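Local coordinates for DNA ligase (Alteromonas mediterranea, PDB 6GDR), which probably seals nicks in duplex DNA as a minimal ATP-dependent ligase of the Lig E type, joining a nucleotidyltransferase domain to an OB-like domain, at residues Gln12-Tyr17 with Arg203-Lys209; Tyr29-Leu35 with Val164-Leu169; Leu179-Thr183 with Lys209-Phe213. All blocks are in the same frame, centred on the assembly; numbering follows the deposited sequence.

All three contacts lie in the ATP-dependent ligase domain, their centres 13 to 15 Å apart, and each includes a residue that touches AMP. They meet round a mixed four-stranded sheet, in the order 15-16, 207-210, 189-194, 29-34. Contact 1 pairs the first two strands. Contact 2 lays the loop 164-169 against strand 29-34 at the far edge and is nested within the chain closed by contact 1; Tyr29 OH reaches back to Asp205 O. Contact 3 shares Lys209 with contact 1, joins the end of strand 207-210 to helix 172-184, and follows contact 2 along the chain. The nucleotide pocket is thus assembled from distant parts of the sequence.

Contact 1 of 3, residues Gln12-Tyr17 with Arg203-Lys209; sequences QLAKQY and RSDKLIK. Unlike the reference sequence in segment 203-209: Ile208 (reference Leu). With AMP (adenosine monophosphate), chain G; nucleotides of chain A.
A short parallel pairing forms one edge of the sheet beside the AMP pocket: strand 15-16 runs along strand 207-210, Lys15 beside Ile208 and Gln16 beside Lys209. Lys15 uses both its backbone polar atoms, N donating to Leu207 O at 3.0 Å and O accepting from Lys209 N at 2.6 Å. Ala14 CB packs on Lys209 CB (3.7 Å), and the lysine chain, turned at chi3 (-51°), brings NZ to AMP O2P in a 2.6 Å hydrogen bond. Arg203 runs extended from CG to NE and spreads its guanidinium against Leu13, whose CB stands 4.0 Å above the plane, over its centre. Arg203 NE gives a weak hydrogen bond to Ala14 O (3.2 Å). Were Arg203 an alanine, Leu13 would probably lose the flat group it packs on and Ala14 O its weak donor. The backbone N of Arg203 also holds the DNA, donating to OP2 of DA6 of chain A at 2.8 Å. Water 1 ties Leu13 O to Ser204 O and takes a hydrogen bond from Ser204 OG, while the extended Gln12 side chain lays its amide by CB of Leu207. At the other end Ile208 CG2 meets the Tyr17 ring at its edge. A lysine-bearing strand reaching the nucleotide phosphate is consistent with motif V of the covalent nucleotidyltransferases.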
loop_
_atom_site.group_PDB
_atom_site.type_symbol
_atom_site.label_atom_id
_atom_site.label_comp_id
_atom_site.label_asym_id
_atom_site.label_seq_id
_atom_site.Cartn_x
_atom_site.Cartn_y
_atom_site.Cartn_z
ATOM N N GLN D 12 -9.601 -1.298 9.532
ATOM C CA GLN D 12 -8.655 -0.422 10.212
ATOM C C GLN D 12 -7.658 0.097 9.184
ATOM O O GLN D 12 -6.855 -0.670 8.643
ATOM C CB GLN D 12 -7.945 -1.166 11.340
ATOM C CG GLN D 12 -6.990 -0.297 12.145
ATOM C CD GLN D 12 -6.345 -1.045 13.294
ATOM O OE1 GLN D 12 -6.170 -2.263 13.240
ATOM N NE2 GLN D 12 -5.991 -0.318 14.348
ATOM N N LEU D 13 -7.714 1.394 8.906
ATOM C CA LEU D 13 -6.803 2.010 7.956
ATOM C C LEU D 13 -5.554 2.512 8.674
ATOM O O LEU D 13 -5.530 2.674 9.896
ATOM C CB LEU D 13 -7.495 3.157 7.218
ATOM C CG LEU D 13 -8.845 2.815 6.577
ATOM C CD1 LEU D 13 -9.372 4.000 5.783
ATOM C CD2 LEU D 13 -8.751 1.578 5.693
ATOM N N ALA D 14 -4.508 2.757 7.892
ATOM C CA ALA D 14 -3.204 3.129 8.423
ATOM C C ALA D 14 -3.018 4.639 8.348
ATOM O O ALA D 14 -3.300 5.255 7.315
ATOM C CB ALA D 14 -2.087 2.421 7.655
ATOM N N LYS D 15 -2.542 5.225 9.443
ATOM C CA LYS D 15 -2.248 6.650 9.499
ATOM C C LYS D 15 -0.809 6.897 9.064
ATOM O O LYS D 15 0.083 6.089 9.338
ATOM C CB LYS D 15 -2.465 7.192 10.914
ATOM C CG LYS D 15 -2.217 8.697 11.074
ATOM C CD LYS D 15 -1.597 9.036 12.423
ATOM C CE LYS D 15 -2.649 9.190 13.506
ATOM N NZ LYS D 15 -3.279 10.537 13.462
ATOM N N GLN D 16 -0.591 8.018 8.385
ATOM C CA GLN D 16 0.754 8.404 7.990
ATOM C C GLN D 16 1.605 8.700 9.222
ATOM O O GLN D 16 1.100 9.017 10.303
ATOM C CB GLN D 16 0.709 9.618 7.063
ATOM C CG GLN D 16 -0.052 9.363 5.771
ATOM C CD GLN D 16 -0.215 10.612 4.930
ATOM O OE1 GLN D 16 -0.033 11.729 5.414
ATOM N NE2 GLN D 16 -0.558 10.428 3.661
ATOM N N TYR D 17 2.923 8.600 9.043
ATOM C CA TYR D 17 3.839 8.672 10.177
ATOM C C TYR D 17 3.838 10.060 10.810
ATOM O O TYR D 17 3.650 10.199 12.025
ATOM C CB TYR D 17 5.249 8.286 9.730
ATOM C CG TYR D 17 6.277 8.335 10.836
ATOM C CD1 TYR D 17 6.188 7.485 11.929
ATOM C CD2 TYR D 17 7.341 9.225 10.783
ATOM C CE1 TYR D 17 7.125 7.524 12.943
ATOM C CE2 TYR D 17 8.285 9.272 11.792
ATOM C CZ TYR D 17 8.172 8.418 12.870
ATOM O OH TYR D 17 9.108 8.460 13.877
ATOM N N ARG D 203 -8.534 5.388 11.107
ATOM C CA ARG D 203 -7.124 5.700 11.291
ATOM C C ARG D 203 -6.861 6.128 12.728
ATOM O O ARG D 203 -7.685 6.808 13.348
ATOM C CB ARG D 203 -6.687 6.807 10.329
ATOM C CG ARG D 203 -6.547 6.350 8.885
ATOM C CD ARG D 203 -6.303 7.520 7.945
ATOM N NE ARG D 203 -5.852 7.077 6.626
ATOM C CZ ARG D 203 -6.651 6.789 5.602
ATOM N NH1 ARG D 203 -7.967 6.893 5.718
ATOM N NH2 ARG D 203 -6.125 6.394 4.450
ATOM N N SER D 204 -5.710 5.722 13.252
ATOM C CA SER D 204 -5.266 6.111 14.586
ATOM C C SER D 204 -3.793 5.741 14.702
ATOM O O SER D 204 -3.204 5.168 13.780
ATOM C CB SER D 204 -6.099 5.439 15.680
ATOM O OG SER D 204 -5.809 4.054 15.766
ATOM N N ASP D 205 -3.198 6.075 15.846
ATOM C CA ASP D 205 -1.803 5.731 16.097
ATOM C C ASP D 205 -1.597 4.245 16.348
ATOM O O ASP D 205 -0.447 3.821 16.506
ATOM C CB ASP D 205 -1.271 6.533 17.287
ATOM C CG ASP D 205 -1.000 7.983 16.938
ATOM O OD1 ASP D 205 -0.523 8.248 15.815
ATOM O OD2 ASP D 205 -1.264 8.859 17.788
ATOM N N LYS D 206 -2.665 3.446 16.386
ATOM C CA LYS D 206 -2.520 2.012 16.600
ATOM C C LYS D 206 -1.937 1.305 15.382
ATOM O O LYS D 206 -1.353 0.226 15.531
ATOM C CB LYS D 206 -3.874 1.395 16.955
ATOM C CG LYS D 206 -4.643 2.147 18.035
ATOM C CD LYS D 206 -5.961 1.460 18.368
ATOM C CE LYS D 206 -6.937 2.413 19.038
ATOM N NZ LYS D 206 -7.533 3.372 18.068
ATOM N N LEU D 207 -2.080 1.885 14.190
ATOM C CA LEU D 207 -1.581 1.283 12.956
ATOM C C LEU D 207 -1.057 2.404 12.070
ATOM O O LEU D 207 -1.846 3.138 11.465
ATOM C CB LEU D 207 -2.674 0.488 12.245
ATOM C CG LEU D 207 -2.311 -0.129 10.892
ATOM C CD1 LEU D 207 -1.153 -1.106 11.029
ATOM C CD2 LEU D 207 -3.523 -0.818 10.285
ATOM N N ILE D 208 0.266 2.529 11.979
ATOM C CA ILE D 208 0.900 3.662 11.317
ATOM C C ILE D 208 1.607 3.184 10.056
ATOM O O ILE D 208 2.068 2.041 9.961
ATOM C CB ILE D 208 1.871 4.387 12.273
ATOM C CG1 ILE D 208 1.076 5.111 13.363
ATOM C CG2 ILE D 208 2.746 5.393 11.527
ATOM C CD1 ILE D 208 1.755 5.126 14.710
ATOM N N LYS D 209 1.690 4.087 9.082
ATOM C CA LYS D 209 2.204 3.807 7.750
ATOM C C LYS D 209 3.420 4.689 7.505
ATOM O O LYS D 209 3.371 5.899 7.751
ATOM C CB LYS D 209 1.109 4.073 6.715
ATOM C CG LYS D 209 1.513 4.023 5.255
ATOM C CD LYS D 209 0.567 4.884 4.422
ATOM C CE LYS D 209 -0.911 4.562 4.685
ATOM N NZ LYS D 209 -1.824 5.491 3.967
HETATM P P AMP G . -2.317 2.298 1.837
HETATM O O1P AMP G . -1.245 1.405 1.255
HETATM O O2P AMP G . -1.997 3.753 2.087
HETATM O "O5'" AMP G . -2.807 1.642 3.222
HETATM C "C5'" AMP G . -2.073 0.557 3.780
HETATM C "C4'" AMP G . -2.385 -0.731 3.022
HETATM O "O4'" AMP G . -1.191 -1.500 2.854
HETATM C "C3'" AMP G . -3.407 -1.626 3.703
HETATM O "O3'" AMP G . -4.620 -1.644 2.942
HETATM C "C2'" AMP G . -2.772 -3.002 3.760
HETATM O "O2'" AMP G . -3.623 -3.994 3.183
HETATM C "C1'" AMP G . -1.481 -2.896 2.957
HETATM N N9 AMP G . -0.295 -3.600 3.518
HETATM C C8 AMP G . 0.683 -4.101 2.738
HETATM N N7 AMP G . 1.651 -4.691 3.482
HETATM C C5 AMP G . 1.294 -4.573 4.771
HETATM C C6 AMP G . 1.875 -4.981 6.069
HETATM N N6 AMP G . 3.052 -5.641 6.116
HETATM N N1 AMP G . 1.197 -4.671 7.194
HETATM C C2 AMP G . 0.025 -4.011 7.153
HETATM N N3 AMP G . -0.555 -3.612 6.005
HETATM C C4 AMP G . 0.011 -3.858 4.798
ATOM P P DG A 5 -6.319 10.309 14.933
ATOM O OP1 DG A 5 -5.906 9.403 16.027
ATOM O OP2 DG A 5 -5.418 10.551 13.783
ATOM O "O5'" DG A 5 -7.718 9.810 14.349
ATOM C "C5'" DG A 5 -8.884 9.871 15.155
ATOM C "C4'" DG A 5 -10.110 10.120 14.301
ATOM O "O4'" DG A 5 -10.094 11.485 13.819
ATOM C "C3'" DG A 5 -10.213 9.228 13.060
ATOM O "O3'" DG A 5 -11.395 8.446 13.117
ATOM C "C2'" DG A 5 -10.208 10.207 11.878
ATOM C "C1'" DG A 5 -10.627 11.517 12.519
ATOM N N9 DG A 5 -10.132 12.714 11.840
ATOM C C8 DG A 5 -8.850 12.959 11.406
ATOM N N7 DG A 5 -8.707 14.128 10.845
ATOM C C5 DG A 5 -9.974 14.694 10.913
ATOM C C6 DG A 5 -10.436 15.955 10.465
ATOM O O6 DG A 5 -9.796 16.849 9.896
ATOM N N1 DG A 5 -11.793 16.129 10.731
ATOM C C2 DG A 5 -12.597 15.203 11.353
ATOM N N2 DG A 5 -13.880 15.548 11.527
ATOM N N3 DG A 5 -12.174 14.023 11.778
ATOM C C4 DG A 5 -10.859 13.836 11.525
ATOM P P DA A 6 -11.733 7.391 11.957
ATOM O OP1 DA A 6 -12.277 6.178 12.606
ATOM O OP2 DA A 6 -10.556 7.303 11.063
ATOM O "O5'" DA A 6 -12.905 8.102 11.143
ATOM C "C5'" DA A 6 -13.973 8.726 11.842
ATOM C "C4'" DA A 6 -14.888 9.444 10.877
ATOM O "O4'" DA A 6 -14.327 10.751 10.559
ATOM C "C3'" DA A 6 -15.081 8.720 9.544
ATOM O "O3'" DA A 6 -16.456 8.703 9.177
ATOM C "C2'" DA A 6 -14.219 9.523 8.577
ATOM C "C1'" DA A 6 -14.289 10.924 9.160
ATOM N N9 DA A 6 -13.148 11.770 8.812
ATOM C C8 DA A 6 -11.823 11.438 8.880
ATOM N N7 DA A 6 -11.016 12.399 8.496
ATOM C C5 DA A 6 -11.869 13.434 8.155
ATOM C C6 DA A 6 -11.635 14.737 7.673
ATOM N N6 DA A 6 -10.415 15.229 7.445
ATOM N N1 DA A 6 -12.710 15.518 7.434
ATOM C C2 DA A 6 -13.931 15.021 7.662
ATOM N N3 DA A 6 -14.276 13.815 8.114
ATOM C C4 DA A 6 -13.188 13.063 8.343
HETATM O O HOH W 1 -5.284 2.831 13.152
#

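Contact 2 of 3, residues Tyr29-Leu35 with Val164-Leu169; sequences YWVSEKL and VSQFTL. With AMP (adenosine monophosphate), chain G.
Phe167 turns its ring back over Val31, chi1 (54°) setting CG between the backbone N and the carbonyl carbon. Val31 CB makes a CH-pi contact 4.0 Å from the ring centroid, and Val31 O lies above a face of the ring, offset toward its rim. From beside the ring, Leu169 CD1 touches Val31 CG1 at 3.8 Å. Trp30 meets the loop differently: the edge of its indole, at CE3, abuts Phe167 O (3.3 Å), while the Gln166 amide stands 72° from the indole plane with OE1 close to Trp30 CB. Trp30 NE1 donates a hydrogen bond to Asp143 OD1. Beneath these side chains, Val31 and Phe167 form a single antiparallel hydrogen-bonded bridge, N to O both ways at 2.8 Å, which fastens the loop after strand 161-163 to the edge strand that leads into the KXDG nucleotidyltransferase motif. Water 3 lies among Trp30 O, Ser32 OG and Gln166 OE1. Nearer the nucleotide, Leu35 and Val164 lie alongside one another, pointing opposite ways, CD1 to CG2 at 4.0 Å, and Val164 CG1 comes within 3.7 Å of AMP N6. Leu35 N donates to AMP N7 at 2.9 Å, and Lys34 NZ reaches AMP O4' at 3.2 Å.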
loop_
_atom_site.group_PDB
_atom_site.type_symbol
_atom_site.label_atom_id
_atom_site.label_comp_id
_atom_site.label_asym_id
_atom_site.label_seq_id
_atom_site.Cartn_x
_atom_site.Cartn_y
_atom_site.Cartn_z
ATOM N N TYR D 29 5.307 -1.017 19.365
ATOM C CA TYR D 29 4.747 -1.410 18.081
ATOM C C TYR D 29 5.462 -2.636 17.533
ATOM O O TYR D 29 6.670 -2.810 17.719
ATOM C CB TYR D 29 4.862 -0.278 17.052
ATOM C CG TYR D 29 4.033 0.943 17.362
ATOM C CD1 TYR D 29 4.471 1.894 18.273
ATOM C CD2 TYR D 29 2.816 1.155 16.728
ATOM C CE1 TYR D 29 3.716 3.017 18.553
ATOM C CE2 TYR D 29 2.055 2.273 17.000
ATOM C CZ TYR D 29 2.509 3.203 17.913
ATOM O OH TYR D 29 1.751 4.319 18.187
ATOM N N TRP D 30 4.698 -3.485 16.850
ATOM C CA TRP D 30 5.280 -4.490 15.973
ATOM C C TRP D 30 5.581 -3.846 14.627
ATOM O O TRP D 30 4.704 -3.227 14.017
ATOM C CB TRP D 30 4.331 -5.674 15.783
ATOM C CG TRP D 30 4.362 -6.687 16.887
ATOM C CD1 TRP D 30 3.316 -7.070 17.675
ATOM C CD2 TRP D 30 5.492 -7.455 17.320
ATOM N NE1 TRP D 30 3.724 -8.024 18.573
ATOM C CE2 TRP D 30 5.056 -8.279 18.377
ATOM C CE3 TRP D 30 6.830 -7.524 16.918
ATOM C CZ2 TRP D 30 5.909 -9.160 19.037
ATOM C CZ3 TRP D 30 7.676 -8.400 17.575
ATOM C CH2 TRP D 30 7.212 -9.205 18.622
ATOM N N VAL D 31 6.820 -3.980 14.171
ATOM C CA VAL D 31 7.249 -3.413 12.898
ATOM C C VAL D 31 7.260 -4.519 11.854
ATOM O O VAL D 31 7.594 -5.672 12.154
ATOM C CB VAL D 31 8.635 -2.752 13.013
ATOM C CG1 VAL D 31 8.960 -1.978 11.742
ATOM C CG2 VAL D 31 8.694 -1.839 14.229
ATOM N N SER D 32 6.888 -4.169 10.627
ATOM C CA SER D 32 6.923 -5.110 9.519
ATOM C C SER D 32 7.057 -4.323 8.226
ATOM O O SER D 32 6.650 -3.161 8.146
ATOM C CB SER D 32 5.668 -5.989 9.483
ATOM O OG SER D 32 4.502 -5.207 9.302
ATOM N N GLU D 33 7.633 -4.969 7.218
ATOM C CA GLU D 33 7.812 -4.342 5.917
ATOM C C GLU D 33 6.481 -4.290 5.181
ATOM O O GLU D 33 5.767 -5.294 5.101
ATOM C CB GLU D 33 8.841 -5.115 5.093
ATOM C CG GLU D 33 9.035 -4.591 3.676
ATOM C CD GLU D 33 10.142 -5.316 2.934
ATOM O OE1 GLU D 33 11.075 -5.818 3.595
ATOM O OE2 GLU D 33 10.077 -5.389 1.689
ATOM N N LYS D 34 6.148 -3.118 4.645
ATOM C CA LYS D 34 4.943 -2.986 3.839
ATOM C C LYS D 34 5.153 -3.666 2.492
ATOM O O LYS D 34 6.109 -3.362 1.773
ATOM C CB LYS D 34 4.590 -1.514 3.638
ATOM C CG LYS D 34 3.197 -1.295 3.073
ATOM C CD LYS D 34 2.981 0.147 2.658
ATOM C CE LYS D 34 1.563 0.370 2.159
ATOM N NZ LYS D 34 1.212 -0.528 1.021
ATOM N N LEU D 35 4.256 -4.589 2.152
ATOM C CA LEU D 35 4.367 -5.385 0.937
ATOM C C LEU D 35 3.481 -4.777 -0.142
ATOM O O LEU D 35 2.263 -4.667 0.037
ATOM C CB LEU D 35 3.976 -6.837 1.208
ATOM C CG LEU D 35 4.684 -7.489 2.401
ATOM C CD1 LEU D 35 4.252 -8.937 2.554
ATOM C CD2 LEU D 35 6.199 -7.398 2.263
ATOM N N VAL D 164 3.118 -12.276 7.657
ATOM C CA VAL D 164 4.120 -11.224 7.550
ATOM C C VAL D 164 5.034 -11.275 8.764
ATOM O O VAL D 164 4.574 -11.389 9.908
ATOM C CB VAL D 164 3.440 -9.855 7.413
ATOM C CG1 VAL D 164 4.469 -8.737 7.467
ATOM C CG2 VAL D 164 2.650 -9.786 6.110
ATOM N N SER D 165 6.338 -11.190 8.518
ATOM C CA SER D 165 7.308 -11.208 9.603
ATOM C C SER D 165 7.200 -9.926 10.417
ATOM O O SER D 165 7.169 -8.823 9.861
ATOM C CB SER D 165 8.723 -11.365 9.048
ATOM O OG SER D 165 8.839 -12.550 8.280
ATOM N N GLN D 166 7.143 -10.073 11.737
ATOM C CA GLN D 166 7.042 -8.950 12.656
ATOM C C GLN D 166 8.294 -8.907 13.519
ATOM O O GLN D 166 8.662 -9.912 14.135
ATOM C CB GLN D 166 5.795 -9.070 13.536
ATOM C CG GLN D 166 4.492 -9.232 12.762
ATOM C CD GLN D 166 3.973 -7.925 12.199
ATOM O OE1 GLN D 166 4.399 -6.843 12.608
ATOM N NE2 GLN D 166 3.043 -8.018 11.257
ATOM N N PHE D 167 8.945 -7.747 13.555
ATOM C CA PHE D 167 10.143 -7.535 14.355
ATOM C C PHE D 167 9.958 -6.277 15.198
ATOM O O PHE D 167 8.909 -5.627 15.162
ATOM C CB PHE D 167 11.389 -7.431 13.466
ATOM C CG PHE D 167 11.277 -6.395 12.386
ATOM C CD1 PHE D 167 11.724 -5.103 12.598
ATOM C CD2 PHE D 167 10.727 -6.716 11.156
ATOM C CE1 PHE D 167 11.621 -4.148 11.604
ATOM C CE2 PHE D 167 10.622 -5.767 10.160
ATOM C CZ PHE D 167 11.069 -4.481 10.383
ATOM N N THR D 168 10.991 -5.935 15.965
ATOM C CA THR D 168 10.948 -4.816 16.896
ATOM C C THR D 168 12.081 -3.843 16.602
ATOM O O THR D 168 13.198 -4.253 16.271
ATOM C CB THR D 168 11.050 -5.303 18.347
ATOM O OG1 THR D 168 10.008 -6.250 18.614
ATOM C CG2 THR D 168 10.923 -4.138 19.321
ATOM N N LEU D 169 11.780 -2.553 16.721
ATOM C CA LEU D 169 12.761 -1.479 16.663
ATOM C C LEU D 169 12.666 -0.656 17.945
ATOM O O LEU D 169 11.692 -0.747 18.696
ATOM C CB LEU D 169 12.538 -0.594 15.427
ATOM C CG LEU D 169 12.645 -1.290 14.066
ATOM C CD1 LEU D 169 12.185 -0.358 12.959
ATOM C CD2 LEU D 169 14.069 -1.756 13.809
HETATM P P AMP G . -2.317 2.298 1.837
HETATM O O1P AMP G . -1.245 1.405 1.255
HETATM O O2P AMP G . -1.997 3.753 2.087
HETATM O "O5'" AMP G . -2.807 1.642 3.222
HETATM C "C5'" AMP G . -2.073 0.557 3.780
HETATM C "C4'" AMP G . -2.385 -0.731 3.022
HETATM O "O4'" AMP G . -1.191 -1.500 2.854
HETATM C "C3'" AMP G . -3.407 -1.626 3.703
HETATM O "O3'" AMP G . -4.620 -1.644 2.942
HETATM C "C2'" AMP G . -2.772 -3.002 3.760
HETATM O "O2'" AMP G . -3.623 -3.994 3.183
HETATM C "C1'" AMP G . -1.481 -2.896 2.957
HETATM N N9 AMP G . -0.295 -3.600 3.518
HETATM C C8 AMP G . 0.683 -4.101 2.738
HETATM N N7 AMP G . 1.651 -4.691 3.482
HETATM C C5 AMP G . 1.294 -4.573 4.771
HETATM C C6 AMP G . 1.875 -4.981 6.069
HETATM N N6 AMP G . 3.052 -5.641 6.116
HETATM N N1 AMP G . 1.197 -4.671 7.194
HETATM C C2 AMP G . 0.025 -4.011 7.153
HETATM N N3 AMP G . -0.555 -3.612 6.005
HETATM C C4 AMP G . 0.011 -3.858 4.798
HETATM O O HOH W 2 9.047 -1.829 17.862
HETATM O O HOH W 3 3.673 -4.311 11.686
#

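Contact 3 of 3, residues Leu179-Thr183 with Lys209-Phe213; sequences LEQVT and KVKQF. With AMP (adenosine monophosphate), chain G.
Gln212 stretches from the chain after strand 207-210 to the side of helix 172-184, where Leu179, Glu180 and Thr183 receive it. Its aliphatic part lies antiparallel to the Leu179 side chain, Gln212 CG lying 3.4 Å from Leu179 CD2. That same methyl also touches Val210 CG1 at 3.7 Å, so the leucine bridges the strand end and the glutamine. Beyond CG the Gln212 chain stays extended, putting its amide between two helix side chains. Glu180 comes in roughly perpendicular to it, with carboxylate and amide planes 35° apart; Gln212 NE2 donates weakly to Glu180 OE1 at 3.5 Å. On the Thr183 side, CG2 lies 3.4 Å from Gln212 NE2. The threonine rotation (chi1 -54°) is fixed from within the helix: Thr183 OG1 donates to Leu179 O at 2.7 Å, from 42° above the carbonyl plane, and Thr183 N donates to the same oxygen. Further out, Leu190 and Leu192 of strand 189-194 pack on Val210, and Leu190 also on Leu179. Past Gln212 the chain enters strand 214-225 of the OB-like domain, with Phe213 making a cation-pi contact to Lys271. The join therefore combines the packing of Leu179 on Val210 and on the aliphatic part of Gln212 with a single long, weak polar link, and Gln212 OE1 also faces Glu180 OE1, a second acceptor, so the amide is probably held loosely.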
loop_
_atom_site.group_PDB
_atom_site.type_symbol
_atom_site.label_atom_id
_atom_site.label_comp_id
_atom_site.label_asym_id
_atom_site.label_seq_id
_atom_site.Cartn_x
_atom_site.Cartn_y
_atom_site.Cartn_z
ATOM N N LEU D 179 13.966 1.988 7.406
ATOM C CA LEU D 179 13.211 2.449 6.247
ATOM C C LEU D 179 14.131 2.665 5.052
ATOM O O LEU D 179 13.841 2.211 3.939
ATOM C CB LEU D 179 12.464 3.735 6.598
ATOM C CG LEU D 179 11.674 4.396 5.469
ATOM C CD1 LEU D 179 10.597 3.460 4.936
ATOM C CD2 LEU D 179 11.065 5.697 5.962
ATOM N N GLU D 180 15.252 3.359 5.267
ATOM C CA GLU D 180 16.218 3.571 4.193
ATOM C C GLU D 180 16.694 2.243 3.618
ATOM O O GLU D 180 16.713 2.053 2.396
ATOM C CB GLU D 180 17.405 4.386 4.710
ATOM C CG GLU D 180 17.467 5.812 4.183
ATOM C CD GLU D 180 17.845 5.875 2.715
ATOM O OE1 GLU D 180 17.229 6.670 1.975
ATOM O OE2 GLU D 180 18.756 5.128 2.301
ATOM N N GLN D 181 17.082 1.309 4.487
ATOM C CA GLN D 181 17.578 0.017 4.021
ATOM C C GLN D 181 16.516 -0.716 3.212
ATOM O O GLN D 181 16.790 -1.220 2.116
ATOM C CB GLN D 181 18.033 -0.826 5.215
ATOM C CG GLN D 181 18.508 -2.226 4.849
ATOM C CD GLN D 181 17.404 -3.266 4.925
ATOM O OE1 GLN D 181 16.548 -3.218 5.809
ATOM N NE2 GLN D 181 17.421 -4.215 3.995
ATOM N N VAL D 182 15.291 -0.783 3.736
ATOM C CA VAL D 182 14.211 -1.459 3.022
ATOM C C VAL D 182 13.967 -0.787 1.676
ATOM O O VAL D 182 13.858 -1.453 0.639
ATOM C CB VAL D 182 12.936 -1.486 3.884
ATOM C CG1 VAL D 182 11.749 -2.020 3.090
ATOM C CG2 VAL D 182 13.161 -2.338 5.124
ATOM N N THR D 183 13.878 0.544 1.672
ATOM C CA THR D 183 13.639 1.271 0.428
ATOM C C THR D 183 14.716 0.956 -0.602
ATOM O O THR D 183 14.413 0.639 -1.759
ATOM C CB THR D 183 13.580 2.775 0.704
ATOM O OG1 THR D 183 12.604 3.040 1.719
ATOM C CG2 THR D 183 13.207 3.544 -0.560
ATOM N N LYS D 209 1.690 4.087 9.082
ATOM C CA LYS D 209 2.204 3.807 7.750
ATOM C C LYS D 209 3.420 4.689 7.505
ATOM O O LYS D 209 3.371 5.899 7.751
ATOM C CB LYS D 209 1.109 4.073 6.715
ATOM C CG LYS D 209 1.513 4.023 5.255
ATOM C CD LYS D 209 0.567 4.884 4.422
ATOM C CE LYS D 209 -0.911 4.562 4.685
ATOM N NZ LYS D 209 -1.824 5.491 3.967
ATOM N N VAL D 210 4.505 4.088 7.023
ATOM C CA VAL D 210 5.775 4.785 6.853
ATOM C C VAL D 210 6.276 4.536 5.437
ATOM O O VAL D 210 6.525 3.385 5.058
ATOM C CB VAL D 210 6.822 4.331 7.884
ATOM C CG1 VAL D 210 7.972 5.320 7.928
ATOM C CG2 VAL D 210 6.190 4.176 9.262
ATOM N N LYS D 211 6.433 5.610 4.665
ATOM C CA LYS D 211 6.912 5.528 3.294
ATOM C C LYS D 211 7.833 6.707 3.014
ATOM O O LYS D 211 7.647 7.800 3.557
ATOM C CB LYS D 211 5.752 5.529 2.286
ATOM C CG LYS D 211 4.920 4.254 2.280
ATOM C CD LYS D 211 3.530 4.490 1.696
ATOM C CE LYS D 211 3.574 4.905 0.233
ATOM N NZ LYS D 211 4.115 3.835 -0.650
ATOM N N GLN D 212 8.829 6.478 2.165
ATOM C CA GLN D 212 9.724 7.541 1.735
ATOM C C GLN D 212 9.222 8.176 0.442
ATOM O O GLN D 212 8.441 7.589 -0.310
ATOM C CB GLN D 212 11.146 7.018 1.527
ATOM C CG GLN D 212 11.909 6.762 2.811
ATOM C CD GLN D 212 13.390 6.470 2.599
ATOM O OE1 GLN D 212 14.143 6.356 3.566
ATOM N NE2 GLN D 212 13.815 6.349 1.343
ATOM N N PHE D 213 9.691 9.395 0.193
ATOM C CA PHE D 213 9.366 10.114 -1.028
ATOM C C PHE D 213 10.470 11.121 -1.310
ATOM O O PHE D 213 11.091 11.655 -0.387
ATOM C CB PHE D 213 8.010 10.823 -0.924
ATOM C CG PHE D 213 7.943 11.848 0.175
ATOM C CD1 PHE D 213 8.350 13.153 -0.049
ATOM C CD2 PHE D 213 7.460 11.508 1.429
ATOM C CE1 PHE D 213 8.285 14.099 0.958
ATOM C CE2 PHE D 213 7.392 12.450 2.440
ATOM C CZ PHE D 213 7.805 13.746 2.202
HETATM P P AMP G . -2.317 2.298 1.837
HETATM O O1P AMP G . -1.245 1.405 1.255
HETATM O O2P AMP G . -1.997 3.753 2.087
HETATM O "O5'" AMP G . -2.807 1.642 3.222
HETATM C "C5'" AMP G . -2.073 0.557 3.780
HETATM C "C4'" AMP G . -2.385 -0.731 3.022
HETATM O "O4'" AMP G . -1.191 -1.500 2.854
HETATM C "C3'" AMP G . -3.407 -1.626 3.703
HETATM O "O3'" AMP G . -4.620 -1.644 2.942
HETATM C "C2'" AMP G . -2.772 -3.002 3.760
HETATM O "O2'" AMP G . -3.623 -3.994 3.183
HETATM C "C1'" AMP G . -1.481 -2.896 2.957
HETATM N N9 AMP G . -0.295 -3.600 3.518
HETATM C C8 AMP G . 0.683 -4.101 2.738
HETATM N N7 AMP G . 1.651 -4.691 3.482
HETATM C C5 AMP G . 1.294 -4.573 4.771
HETATM C C6 AMP G . 1.875 -4.981 6.069
HETATM N N6 AMP G . 3.052 -5.641 6.116
HETATM N N1 AMP G . 1.197 -4.671 7.194
HETATM C C2 AMP G . 0.025 -4.011 7.153
HETATM N N3 AMP G . -0.555 -3.612 6.005
HETATM C C4 AMP G . 0.011 -3.858 4.798
#